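Local coordinates for protein excinuclease ABC, subunit A. (PDB 2VF7) that binds DNA and ATP as a zinc-containing UvrA-type ABC ATPase, probably taking part in the recognition of damaged DNA during excision repair, at residues 163-168 and 206-211; 180-185 and 279-284; 190-195 and 249-254; 229-234 and 241-246; 264-269 and 273-278. The protein carries 1 engineered substitution. All coordinates share one frame; numbering follows the deposited sequence. Where two conformers were deposited one is given.

Contact 1 of 5, residues 163-168 and 206-211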
# COMPACT_ATOMS: atom_id res chain seq x y z
N VAL A 163 -21.20 -0.26 -31.64
CA VAL A 163 -22.12 0.82 -31.35
C VAL A 163 -22.69 1.30 -32.69
O VAL A 163 -21.98 1.34 -33.70
CB VAL A 163 -21.39 1.91 -30.54
CG1 VAL A 163 -20.83 3.02 -31.42
CG2 VAL A 163 -22.30 2.46 -29.49
N THR A 164 -23.98 1.62 -32.70
CA THR A 164 -24.64 2.04 -33.94
C THR A 164 -25.46 3.29 -33.70
O THR A 164 -25.60 3.72 -32.56
CB THR A 164 -25.59 0.96 -34.50
OG1 THR A 164 -26.45 0.51 -33.45
CG2 THR A 164 -24.81 -0.22 -35.05
N GLU A 165 -25.98 3.88 -34.77
CA GLU A 165 -26.86 5.03 -34.63
C GLU A 165 -28.14 4.66 -33.88
O GLU A 165 -28.56 5.42 -33.01
CB GLU A 165 -27.19 5.64 -35.98
CG GLU A 165 -28.08 6.86 -35.88
CD GLU A 165 -28.19 7.62 -37.17
OE1 GLU A 165 -27.74 7.09 -38.20
OE2 GLU A 165 -28.73 8.76 -37.15
N ASP A 166 -28.74 3.51 -34.20
CA ASP A 166 -29.94 3.05 -33.53
C ASP A 166 -29.70 2.76 -32.05
O ASP A 166 -30.53 3.09 -31.21
CB ASP A 166 -30.55 1.81 -34.20
CG ASP A 166 -30.49 1.86 -35.73
OD1 ASP A 166 -29.39 2.12 -36.31
OD2 ASP A 166 -31.53 1.59 -36.37
N SER A 167 -28.56 2.14 -31.72
CA SER A 167 -28.26 1.81 -30.32
C SER A 167 -28.01 3.07 -29.49
O SER A 167 -28.36 3.11 -28.31
CB SER A 167 -27.10 0.82 -30.21
OG SER A 167 -25.85 1.41 -30.55
N MET A 168 -27.44 4.09 -30.12
CA MET A 168 -27.06 5.37 -29.47
C MET A 168 -28.10 6.48 -29.53
O MET A 168 -28.13 7.35 -28.66
CB MET A 168 -25.80 5.91 -30.12
CG MET A 168 -24.56 5.33 -29.56
SD MET A 168 -23.15 5.78 -30.54
CE MET A 168 -21.97 5.38 -29.30
N VAL A 206 -33.15 21.15 -33.80
CA VAL A 206 -33.79 20.57 -35.00
C VAL A 206 -33.79 19.05 -34.85
O VAL A 206 -32.81 18.49 -34.36
CB VAL A 206 -33.00 21.02 -36.25
CG1 VAL A 206 -32.53 19.85 -37.11
CG2 VAL A 206 -33.79 22.06 -37.04
N PRO A 207 -34.87 18.35 -35.24
CA PRO A 207 -34.85 16.91 -34.96
C PRO A 207 -33.67 16.17 -35.61
O PRO A 207 -33.23 16.53 -36.72
CB PRO A 207 -36.20 16.42 -35.52
CG PRO A 207 -37.03 17.66 -35.63
CD PRO A 207 -36.12 18.75 -35.95
N TRP A 208 -33.17 15.15 -34.93
CA TRP A 208 -31.95 14.45 -35.34
C TRP A 208 -31.99 14.07 -36.85
O TRP A 208 -31.18 14.56 -37.65
CB TRP A 208 -31.71 13.26 -34.41
CG TRP A 208 -30.47 12.46 -34.73
CD1 TRP A 208 -30.43 11.27 -35.39
CD2 TRP A 208 -29.11 12.78 -34.40
NE1 TRP A 208 -29.14 10.84 -35.50
CE2 TRP A 208 -28.30 11.74 -34.91
CE3 TRP A 208 -28.49 13.86 -33.75
CZ2 TRP A 208 -26.90 11.73 -34.76
CZ3 TRP A 208 -27.08 13.85 -33.61
CH2 TRP A 208 -26.31 12.79 -34.13
N ARG A 209 -32.96 13.26 -37.24
CA ARG A 209 -33.10 12.78 -38.63
C ARG A 209 -33.08 13.85 -39.74
O ARG A 209 -32.89 13.54 -40.91
CB ARG A 209 -34.36 11.93 -38.73
CG ARG A 209 -35.62 12.75 -38.91
CD ARG A 209 -36.78 12.26 -38.08
NE ARG A 209 -37.04 10.82 -38.16
CZ ARG A 209 -37.98 10.21 -37.43
NH1 ARG A 209 -38.73 10.94 -36.61
NH2 ARG A 209 -38.18 8.90 -37.53
N GLU A 210 -33.26 15.11 -39.35
CA GLU A 210 -33.25 16.24 -40.29
C GLU A 210 -31.85 16.78 -40.52
O GLU A 210 -31.63 17.59 -41.43
CB GLU A 210 -34.17 17.37 -39.79
CG GLU A 210 -35.66 17.01 -39.63
CD GLU A 210 -36.20 16.20 -40.80
OE1 GLU A 210 -36.75 15.10 -40.58
OE2 GLU A 210 -36.07 16.64 -41.96
N LEU A 211 -30.89 16.36 -39.70
CA LEU A 211 -29.50 16.79 -39.88
C LEU A 211 -28.87 15.99 -41.01
O LEU A 211 -29.27 14.84 -41.23
CB LEU A 211 -28.71 16.61 -38.57
CG LEU A 211 -29.08 17.47 -37.34
CD1 LEU A 211 -28.25 17.08 -36.14
CD2 LEU A 211 -28.88 18.95 -37.61
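Glu165 OE2 accepts the indole N-H of Trp208, with NE1 at 2.7 Å and an N-H...O angle of 159°. The carboxylate oxygen lies at the edge of the indole, close to the ring plane, and is met on its anti side, while the carboxylate itself stands nearly upright to the ring, the two planes 82° apart. Glu165 reaches this far because its chain is stretched throughout, with CG anti to the backbone N (chi1 -178°) and CD continuing the line. The bond satisfies the one polar atom of a buried indole and helps to set which way its N-H edge faces. The same OE2 has a long, weak ion pair with Arg216. With an alanine here, Trp208 NE1 would probably be left without this acceptor and Arg216 without its weak ionic partner. Within the UvrA DNA-binding domain, Glu165 opens the short helix 165-168 directly after its N-cap, Thr164; Trp208 starts the 3-10 turn 208-210, and helix 213-221 packs against both side chains through Leu220.

Contact 2 of 5, residues 180-185 and 279-284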
# COMPACT_ATOMS: atom_id res chain seq x y z
N ALA A 180 -31.26 13.89 -27.71
CA ALA A 180 -31.43 12.89 -28.78
C ALA A 180 -30.32 11.87 -28.79
O ALA A 180 -30.58 10.68 -29.01
CB ALA A 180 -31.56 13.54 -30.14
N VAL A 181 -29.08 12.30 -28.54
CA VAL A 181 -28.00 11.31 -28.36
C VAL A 181 -27.86 10.89 -26.88
O VAL A 181 -27.07 11.46 -26.09
CB VAL A 181 -26.70 11.66 -29.18
CG1 VAL A 181 -26.49 13.16 -29.33
CG2 VAL A 181 -25.48 10.91 -28.67
N ALA A 182 -28.66 9.89 -26.54
CA ALA A 182 -28.84 9.37 -25.19
C ALA A 182 -27.58 8.73 -24.61
O ALA A 182 -27.40 8.69 -23.37
CB ALA A 182 -30.00 8.39 -25.16
N ALA A 183 -26.73 8.23 -25.49
CA ALA A 183 -25.45 7.62 -25.11
C ALA A 183 -24.47 8.62 -24.47
O ALA A 183 -23.47 8.24 -23.85
CB ALA A 183 -24.83 6.97 -26.33
N TRP A 184 -24.74 9.91 -24.62
CA TRP A 184 -23.94 10.91 -23.90
C TRP A 184 -24.29 10.94 -22.39
O TRP A 184 -25.38 10.53 -22.00
CB TRP A 184 -24.08 12.29 -24.55
CG TRP A 184 -23.03 12.56 -25.55
CD1 TRP A 184 -21.79 11.97 -25.62
CD2 TRP A 184 -23.07 13.52 -26.61
NE1 TRP A 184 -21.07 12.49 -26.66
CE2 TRP A 184 -21.83 13.43 -27.30
CE3 TRP A 184 -24.03 14.44 -27.06
CZ2 TRP A 184 -21.53 14.23 -28.41
CZ3 TRP A 184 -23.73 15.23 -28.16
CH2 TRP A 184 -22.49 15.12 -28.83
N PRO A 185 -23.36 11.43 -21.55
CA PRO A 185 -23.57 11.35 -20.11
C PRO A 185 -24.81 12.07 -19.63
O PRO A 185 -25.30 12.99 -20.30
CB PRO A 185 -22.32 12.02 -19.53
CG PRO A 185 -21.33 12.00 -20.61
CD PRO A 185 -22.08 12.09 -21.88
N GLN A 279 -23.70 0.12 -21.15
CA GLN A 279 -23.92 -1.14 -21.85
C GLN A 279 -25.29 -1.21 -22.53
O GLN A 279 -25.47 -1.97 -23.45
CB GLN A 279 -23.73 -2.31 -20.88
CG GLN A 279 -22.98 -3.50 -21.46
CD GLN A 279 -22.46 -4.45 -20.38
OE1 GLN A 279 -22.42 -4.10 -19.19
NE2 GLN A 279 -22.05 -5.65 -20.80
N GLY A 280 -26.24 -0.40 -22.07
CA GLY A 280 -27.54 -0.27 -22.73
C GLY A 280 -27.51 0.35 -24.14
O GLY A 280 -28.47 0.22 -24.90
N TYR A 281 -26.41 1.03 -24.47
CA TYR A 281 -26.25 1.68 -25.78
C TYR A 281 -25.22 0.95 -26.66
O TYR A 281 -24.71 1.51 -27.64
CB TYR A 281 -25.83 3.15 -25.60
CG TYR A 281 -26.65 3.85 -24.55
CD1 TYR A 281 -27.88 4.43 -24.88
CD2 TYR A 281 -26.21 3.94 -23.23
CE1 TYR A 281 -28.64 5.07 -23.92
CE2 TYR A 281 -26.98 4.58 -22.26
CZ TYR A 281 -28.19 5.15 -22.62
OH TYR A 281 -28.97 5.78 -21.68
N MET A 282 -24.94 -0.30 -26.30
CA MET A 282 -23.96 -1.11 -27.00
C MET A 282 -24.61 -2.35 -27.59
O MET A 282 -25.73 -2.71 -27.22
CB MET A 282 -22.85 -1.53 -26.06
CG MET A 282 -21.64 -0.62 -26.08
SD MET A 282 -20.33 -1.22 -24.98
CE MET A 282 -20.95 -0.60 -23.44
N ILE A 283 -23.91 -3.00 -28.51
CA ILE A 283 -24.35 -4.29 -29.03
C ILE A 283 -23.26 -5.35 -28.80
O ILE A 283 -22.07 -5.07 -28.99
CB ILE A 283 -24.86 -4.19 -30.51
CG1 ILE A 283 -23.92 -3.33 -31.36
CG2 ILE A 283 -26.26 -3.56 -30.56
CD1 ILE A 283 -24.31 -3.25 -32.84
N SER A 284 -23.65 -6.53 -28.34
CA SER A 284 -22.69 -7.56 -27.90
C SER A 284 -22.72 -8.82 -28.76
O SER A 284 -23.79 -9.35 -29.10
CB SER A 284 -22.88 -7.92 -26.42
OG SER A 284 -21.85 -8.78 -25.96
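Ala182 and Ala183 meet a single aromatic side chain, Tyr281, and the contact shows how small residues let a backbone lie down on a ring. The main interaction is CH-pi: Ala183 CA sits over the centre of the phenol ring, 4.0 Å from the centroid of Tyr281 and only 11° off the ring normal. Apolar contacts flank it. Ala182 CB touches the Tyr281 ring at CE1 (3.8 Å), and at the base of the side chain Ala183 CB meets Tyr281 CB at 4.0 Å.

The two alanines are the central residues of a type I beta turn from Val181 to Trp184, closed by the bond from Trp184 N to Val181 O, so the ring packs on the corner of the turn. Tyr281 comes from the loop that joins helix 272-278 to strand 283-286, and its CG lies anti to the carbonyl carbon (chi1 -46°), which carries the ring across to the turn. A serine in its place would probably uncover the CA of Ala183 and open a gap beside the turn.

Polar contacts take the backbone elsewhere: Tyr281 O receives Ser167 OG, and Trp184 O is hydrogen-bonded to Arg277 NH2. Ala183 also packs against Val262 of helix 258-268, while Ala182 rests on Pro170.

Contact 3 of 5, residues 190-195 and 249-254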
# COMPACT_ATOMS: atom_id res chain seq x y z
N GLY A 190 -23.53 15.71 -20.59
CA GLY A 190 -24.33 15.69 -21.81
C GLY A 190 -24.59 17.08 -22.39
O GLY A 190 -24.67 17.23 -23.61
N GLN A 191 -24.71 18.09 -21.53
CA GLN A 191 -24.99 19.44 -22.03
C GLN A 191 -23.75 20.18 -22.51
O GLN A 191 -23.84 21.02 -23.41
CB GLN A 191 -25.75 20.30 -21.01
CG GLN A 191 -25.02 20.62 -19.73
CD GLN A 191 -25.43 21.97 -19.16
OE1 GLN A 191 -25.00 23.01 -19.64
NE2 GLN A 191 -26.25 21.95 -18.12
N ASN A 192 -22.62 19.89 -21.87
CA ASN A 192 -21.29 20.24 -22.35
C ASN A 192 -21.05 19.91 -23.82
O ASN A 192 -20.61 20.76 -24.57
CB ASN A 192 -20.24 19.52 -21.51
CG ASN A 192 -18.80 19.88 -21.89
OD1 ASN A 192 -17.91 19.01 -21.88
ND2 ASN A 192 -18.57 21.14 -22.22
N GLN A 193 -21.36 18.68 -24.24
CA GLN A 193 -21.13 18.24 -25.62
C GLN A 193 -22.10 18.98 -26.58
O GLN A 193 -21.78 19.29 -27.76
CB GLN A 193 -21.31 16.72 -25.74
CG GLN A 193 -20.21 15.85 -25.07
CD GLN A 193 -18.76 16.24 -25.49
OE1 GLN A 193 -18.45 16.34 -26.67
NE2 GLN A 193 -17.91 16.45 -24.52
N ARG A 194 -23.28 19.27 -26.04
CA ARG A 194 -24.31 20.01 -26.74
C ARG A 194 -23.90 21.44 -26.93
O ARG A 194 -24.08 21.99 -28.01
CB ARG A 194 -25.62 19.90 -25.98
CG ARG A 194 -26.75 20.70 -26.57
CD ARG A 194 -27.00 21.88 -25.69
NE ARG A 194 -27.69 21.46 -24.50
CZ ARG A 194 -27.91 22.25 -23.47
NH1 ARG A 194 -27.44 23.49 -23.48
NH2 ARG A 194 -28.58 21.78 -22.43
N ASP A 195 -23.34 22.05 -25.88
CA ASP A 195 -22.80 23.42 -26.01
C ASP A 195 -21.54 23.51 -26.84
O ASP A 195 -21.26 24.58 -27.43
CB ASP A 195 -22.66 24.12 -24.65
CG ASP A 195 -24.03 24.51 -24.06
OD1 ASP A 195 -25.02 24.53 -24.82
OD2 ASP A 195 -24.12 24.80 -22.85
N PRO A 249 -14.45 33.39 -23.40
CA PRO A 249 -15.15 32.10 -23.27
C PRO A 249 -15.20 31.72 -21.81
O PRO A 249 -14.22 31.92 -21.10
CB PRO A 249 -14.24 31.12 -24.02
CG PRO A 249 -13.18 31.97 -24.73
CD PRO A 249 -13.10 33.26 -24.00
N SER A 250 -16.33 31.18 -21.34
CA SER A 250 -16.42 30.72 -19.96
C SER A 250 -15.36 29.65 -19.65
O SER A 250 -14.68 29.71 -18.63
CB SER A 250 -17.82 30.19 -19.65
OG SER A 250 -18.82 31.13 -19.99
N TYR A 251 -15.25 28.66 -20.55
CA TYR A 251 -14.22 27.65 -20.49
C TYR A 251 -13.94 27.15 -21.90
O TYR A 251 -14.60 27.56 -22.85
CB TYR A 251 -14.61 26.51 -19.54
CG TYR A 251 -15.82 25.68 -19.93
CD1 TYR A 251 -17.11 26.12 -19.63
CD2 TYR A 251 -15.67 24.44 -20.58
CE1 TYR A 251 -18.22 25.37 -19.98
CE2 TYR A 251 -16.77 23.70 -20.93
CZ TYR A 251 -18.06 24.17 -20.62
OH TYR A 251 -19.17 23.45 -20.96
N MET A 252 -12.89 26.32 -22.02
CA MET A 252 -12.55 25.63 -23.26
C MET A 252 -13.01 24.21 -23.13
O MET A 252 -12.58 23.51 -22.21
CB MET A 252 -11.03 25.63 -23.51
CG MET A 252 -10.38 27.01 -23.58
SD MET A 252 -10.91 28.00 -25.00
CE MET A 252 -10.78 26.84 -26.36
N GLY A 253 -13.87 23.77 -24.06
CA GLY A 253 -14.45 22.43 -24.00
C GLY A 253 -13.79 21.51 -25.00
O GLY A 253 -13.31 21.98 -26.03
N THR A 254 -13.81 20.20 -24.71
CA THR A 254 -13.22 19.18 -25.61
C THR A 254 -14.28 18.22 -26.12
O THR A 254 -14.98 17.56 -25.34
CB THR A 254 -12.06 18.40 -24.91
OG1 THR A 254 -11.16 19.32 -24.29
CG2 THR A 254 -11.28 17.55 -25.91
O HOH W 1 -22.01 23.54 -20.39
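Asn192 meets Tyr251 through its amide. From CB, which lies 4.1 Å from Tyr251 OH, the chain runs to CG, anti to the backbone N (chi1 -177°), and this swings the amide off the helix toward the strand. ND2 then comes within 2.7 Å of Tyr251 OH at the edge of the phenol ring, near its plane. The bond is weak despite its shortness, because the N-H...O angle is only 118°. A water joins the same hydroxyl, lying 2.9 Å from Tyr251 OH, and donates to Gln191 OE1, so the phenol end is linked to two successive helix residues. One residue on, Gln193 bends at chi2 and sends NE2 to Thr254 O at 3.2 Å, almost straight at 171°, while its OE1 takes the backbone N-H of Ser256. In the UvrA DNA-binding domain, side-chain amides thereby hold helix 187-199 against a two-stranded antiparallel sheet, at strand 251-254, which pairs with strand 227-230 through Tyr251 and Val230.

Contact 4 of 5, residues 229-234 and 241-246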
# COMPACT_ATOMS: atom_id res chain seq x y z
N PRO A 229 -14.02 27.31 -27.52
CA PRO A 229 -14.54 28.17 -26.46
C PRO A 229 -16.00 27.89 -26.17
O PRO A 229 -16.79 27.79 -27.11
CB PRO A 229 -14.43 29.57 -27.08
CG PRO A 229 -14.43 29.34 -28.57
CD PRO A 229 -13.65 28.09 -28.72
N VAL A 230 -16.37 27.73 -24.91
CA VAL A 230 -17.80 27.50 -24.66
C VAL A 230 -18.53 28.54 -23.83
O VAL A 230 -17.95 29.14 -22.94
CB VAL A 230 -18.26 25.97 -24.54
CG1 VAL A 230 -17.10 25.00 -24.33
CG2 VAL A 230 -19.40 25.75 -23.49
N TYR A 231 -19.78 28.81 -24.20
CA TYR A 231 -20.59 29.88 -23.61
C TYR A 231 -21.92 29.30 -23.15
O TYR A 231 -22.89 29.27 -23.93
CB TYR A 231 -20.85 30.98 -24.65
CG TYR A 231 -19.62 31.56 -25.32
CD1 TYR A 231 -18.98 32.67 -24.78
CD2 TYR A 231 -19.12 31.04 -26.51
CE1 TYR A 231 -17.85 33.23 -25.39
CE2 TYR A 231 -17.98 31.59 -27.12
CZ TYR A 231 -17.36 32.69 -26.55
OH TYR A 231 -16.26 33.28 -27.14
N PRO A 232 -21.96 28.81 -21.89
CA PRO A 232 -23.17 28.32 -21.23
C PRO A 232 -24.31 29.36 -21.11
O PRO A 232 -24.07 30.53 -20.82
CB PRO A 232 -22.67 27.93 -19.84
CG PRO A 232 -21.21 27.66 -20.02
CD PRO A 232 -20.78 28.69 -21.01
N GLY A 233 -25.56 28.92 -21.32
CA GLY A 233 -26.74 29.75 -21.08
C GLY A 233 -26.99 30.76 -22.18
O GLY A 233 -27.97 31.51 -22.12
N LEU A 234 -26.12 30.80 -23.19
CA LEU A 234 -26.40 31.60 -24.38
C LEU A 234 -27.21 30.80 -25.40
O LEU A 234 -27.08 29.58 -25.53
CB LEU A 234 -25.12 32.15 -25.04
CG LEU A 234 -24.16 33.09 -24.29
CD1 LEU A 234 -23.14 33.69 -25.27
CD2 LEU A 234 -24.91 34.19 -23.59
N ARG A 241 -22.63 35.70 -31.95
CA ARG A 241 -22.27 37.11 -31.78
C ARG A 241 -21.18 37.27 -30.74
O ARG A 241 -20.37 38.17 -30.82
CB ARG A 241 -23.51 37.96 -31.41
CG ARG A 241 -24.70 37.71 -32.36
CD ARG A 241 -25.85 38.73 -32.22
NE ARG A 241 -26.98 38.24 -31.43
CZ ARG A 241 -27.19 38.53 -30.14
NH1 ARG A 241 -26.34 39.32 -29.47
NH2 ARG A 241 -28.25 38.04 -29.53
N ALA A 242 -21.19 36.38 -29.75
CA ALA A 242 -20.10 36.27 -28.78
C ALA A 242 -18.80 35.95 -29.52
O ALA A 242 -17.82 36.66 -29.37
CB ALA A 242 -20.43 35.19 -27.75
N LEU A 243 -18.82 34.91 -30.37
CA LEU A 243 -17.65 34.53 -31.16
C LEU A 243 -17.17 35.67 -32.05
O LEU A 243 -15.97 35.93 -32.15
CB LEU A 243 -17.90 33.27 -32.00
CG LEU A 243 -18.16 31.98 -31.23
CD1 LEU A 243 -18.76 30.96 -32.13
CD2 LEU A 243 -16.90 31.45 -30.53
N LYS A 244 -18.12 36.35 -32.68
CA LYS A 244 -17.78 37.43 -33.62
C LYS A 244 -17.19 38.67 -32.94
O LYS A 244 -16.40 39.38 -33.56
CB LYS A 244 -18.99 37.82 -34.44
CG LYS A 244 -18.68 38.08 -35.88
CD LYS A 244 -19.81 37.61 -36.79
CE LYS A 244 -19.84 38.42 -38.09
NZ LYS A 244 -19.91 39.92 -37.83
N LYS A 245 -17.58 38.91 -31.69
CA LYS A 245 -17.15 40.11 -30.97
C LYS A 245 -16.00 39.82 -29.98
O LYS A 245 -15.55 40.72 -29.27
CB LYS A 245 -18.34 40.79 -30.28
CG LYS A 245 -18.73 40.20 -28.91
CD LYS A 245 -19.06 41.34 -27.93
CE LYS A 245 -18.94 40.91 -26.45
NZ LYS A 245 -20.04 39.96 -26.06
N LYS A 246 -15.55 38.57 -29.97
CA LYS A 246 -14.37 38.11 -29.24
C LYS A 246 -14.49 38.21 -27.71
O LYS A 246 -13.51 38.54 -27.04
CB LYS A 246 -13.09 38.82 -29.71
CG LYS A 246 -12.69 38.62 -31.14
CD LYS A 246 -11.94 39.83 -31.67
CE LYS A 246 -11.47 39.64 -33.10
NZ LYS A 246 -12.54 39.90 -34.13
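A strand-turn-helix unit in the UvrA DNA-binding domain is closed where Tyr231, the first residue after strand 227-230, lays its ring on Ala242 of helix 236-245. The methyl of Ala242 stands over the centre of the phenol in a CH-pi contact, CB lying 4.0 Å from the Tyr231 centroid and 12° off the normal. Leu243 approaches the same ring differently: its CD2 reaches the edge, near the ring plane, 3.6 Å from Tyr231 CE2. Ring face and ring edge are therefore taken by consecutive residues of one helical turn. The CG of Tyr231 is anti to the carbonyl carbon (chi1 -54°), which directs the phenol at the helix, and its hydroxyl bonds to Met247 O just past the helix end.

Between strand and helix the chain makes a type II beta turn from Tyr231 to Leu234, with Gly233 at positive phi. Leu234, closing that turn, adds its CD1 to the Ala242 methyl, 4.0 Å from CB. At the other end Pro229 CG meets Leu243 CD2 at 3.8 Å, the two side chains crossing at about a right angle. The helix finishes in a Schellman motif at Lys246, whose NZ forms a salt bridge with Glu248 of the second subunit.

Contact 5 of 5, residues 264-269 and 273-278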
# COMPACT_ATOMS: atom_id res chain seq x y z
N HIS A 264 -14.95 4.36 -23.94
CA HIS A 264 -14.04 4.77 -22.88
C HIS A 264 -14.70 4.53 -21.53
O HIS A 264 -14.05 4.08 -20.60
CB HIS A 264 -13.61 6.24 -23.01
CG HIS A 264 -12.55 6.66 -22.02
ND1 HIS A 264 -12.80 6.81 -20.67
CD2 HIS A 264 -11.23 6.95 -22.19
CE1 HIS A 264 -11.69 7.17 -20.05
NE2 HIS A 264 -10.72 7.27 -20.95
N THR A 265 -15.98 4.86 -21.42
CA THR A 265 -16.68 4.65 -20.17
C THR A 265 -16.74 3.15 -19.84
O THR A 265 -16.49 2.75 -18.71
CB THR A 265 -18.07 5.30 -20.15
OG1 THR A 265 -17.94 6.68 -20.52
CG2 THR A 265 -18.68 5.23 -18.75
N PHE A 266 -17.06 2.33 -20.84
CA PHE A 266 -17.11 0.89 -20.65
C PHE A 266 -15.79 0.31 -20.14
O PHE A 266 -15.79 -0.54 -19.26
CB PHE A 266 -17.53 0.17 -21.95
CG PHE A 266 -17.64 -1.34 -21.81
CD1 PHE A 266 -18.81 -1.93 -21.32
CD2 PHE A 266 -16.59 -2.17 -22.19
CE1 PHE A 266 -18.94 -3.32 -21.20
CE2 PHE A 266 -16.70 -3.57 -22.07
CZ PHE A 266 -17.88 -4.13 -21.58
N ALA A 267 -14.68 0.77 -20.70
CA ALA A 267 -13.41 0.10 -20.53
C ALA A 267 -12.71 0.46 -19.24
O ALA A 267 -11.80 -0.27 -18.81
CB ALA A 267 -12.50 0.41 -21.72
N ASN A 268 -13.16 1.55 -18.61
CA ASN A 268 -12.32 2.31 -17.67
C ASN A 268 -12.95 2.67 -16.34
O ASN A 268 -12.23 2.96 -15.39
CB ASN A 268 -11.81 3.59 -18.33
CG ASN A 268 -10.75 3.33 -19.38
OD1 ASN A 268 -9.61 2.97 -19.06
ND2 ASN A 268 -11.11 3.49 -20.65
N THR A 269 -14.28 2.69 -16.26
CA THR A 269 -14.92 3.12 -15.01
C THR A 269 -14.84 2.05 -13.94
O THR A 269 -14.70 0.86 -14.23
CB THR A 269 -16.39 3.49 -15.18
OG1 THR A 269 -17.02 2.55 -16.05
CG2 THR A 269 -16.52 4.91 -15.72
N SER A 273 -22.90 0.49 -11.70
CA SER A 273 -24.17 0.93 -12.28
C SER A 273 -23.96 1.76 -13.55
O SER A 273 -24.84 1.82 -14.42
CB SER A 273 -24.94 1.74 -11.25
OG SER A 273 -24.15 2.84 -10.82
N MET A 274 -22.80 2.40 -13.64
CA MET A 274 -22.43 3.22 -14.79
C MET A 274 -22.06 2.35 -15.98
O MET A 274 -22.43 2.65 -17.11
CB MET A 274 -21.27 4.15 -14.41
CG MET A 274 -20.72 4.96 -15.55
SD MET A 274 -20.64 6.72 -15.15
CE MET A 274 -19.21 6.80 -14.06
N LYS A 275 -21.33 1.27 -15.71
CA LYS A 275 -20.98 0.25 -16.70
C LYS A 275 -22.25 -0.36 -17.29
O LYS A 275 -22.30 -0.68 -18.48
CB LYS A 275 -20.12 -0.83 -16.05
CG LYS A 275 -19.45 -1.79 -17.02
CD LYS A 275 -18.92 -3.02 -16.30
CE LYS A 275 -18.23 -4.02 -17.25
NZ LYS A 275 -16.93 -3.52 -17.79
N LYS A 276 -23.27 -0.51 -16.44
CA LYS A 276 -24.53 -1.11 -16.83
C LYS A 276 -25.39 -0.15 -17.67
O LYS A 276 -26.14 -0.58 -18.53
CB LYS A 276 -25.29 -1.59 -15.59
CG LYS A 276 -26.05 -2.89 -15.80
CD LYS A 276 -26.00 -3.79 -14.55
CE LYS A 276 -26.77 -5.10 -14.78
NZ LYS A 276 -26.63 -6.09 -13.67
N ARG A 277 -25.28 1.16 -17.40
CA ARG A 277 -25.99 2.19 -18.17
C ARG A 277 -25.43 2.25 -19.59
O ARG A 277 -26.16 2.06 -20.57
CB ARG A 277 -25.85 3.56 -17.52
CG ARG A 277 -26.55 4.67 -18.26
CD ARG A 277 -25.82 5.99 -18.11
NE ARG A 277 -26.41 7.01 -18.99
CZ ARG A 277 -25.83 7.55 -20.06
NH1 ARG A 277 -24.57 7.21 -20.40
NH2 ARG A 277 -26.49 8.46 -20.78
N VAL A 278 -24.13 2.52 -19.67
CA VAL A 278 -23.33 2.51 -20.89
C VAL A 278 -23.59 1.28 -21.79
O VAL A 278 -23.73 1.39 -23.01
CB VAL A 278 -21.82 2.69 -20.50
CG1 VAL A 278 -20.88 1.82 -21.30
CG2 VAL A 278 -21.44 4.16 -20.60
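The Phe266 ring has Val278 CG1 at its edge, near its plane, and over one face the ammonium group of Lys275, in one of that lysine's two modelled conformers. This tentative cation-pi contact puts Lys275 NZ 4.1 Å from the Phe266 centroid, 17° off the normal; the chain bends only at its last torsion. Helices 258-268 and 272-278 form a helical hairpin in the UvrA DNA-binding domain; the axes of their parts 264-268 and 273-278 stand at 143°, 9.0 Å apart at closest approach. The Tyr161 ring meets Phe266 with the planes at about 45°, and the bound zinc ion is about 13 Å from the Phe266 side chain.

The other side-chain contacts across the hairpin are apolar. Val278 divides its methyls between two neighbours, CG1 lying 3.8 Å from Phe266 CB while CG2 presses on the methyl of Thr265. Thr265 can offer that methyl because its hydroxyl turns back to His261 O in its own helix. Nearer the loop Met274 bends at chi2 and chi3, and its CE meets Thr269 CG2 at 3.7 Å. The tightest carbon pair is Thr265 CG2 with Val278 CG2, at 3.5 Å.

Overall arrangement
All five contacts lie on one side of the chain's centre, and their chemistry differs with the elements they join. Contacts 1 and 3 are polar: contact 1 joins a short helix to a 3-10 turn, contact 3 a helix to a strand. Contacts 2, 4 and 5 instead involve an aromatic ring with a methine, a methyl or an ammonium over its face. None is wholly buried: each mixes sheltered residues with more accessible ones, and contact 5 has the most exposed partners, Met274 and Lys275. Contact 2 is the junction, touching contacts 1, 3 and 5. Contacts 3 and 4 share the two-stranded sheet of 227-230 and 251-254. Contact 4 is farthest out, its centre about 52 Å from the centre of the chain, and contact 5 nearest.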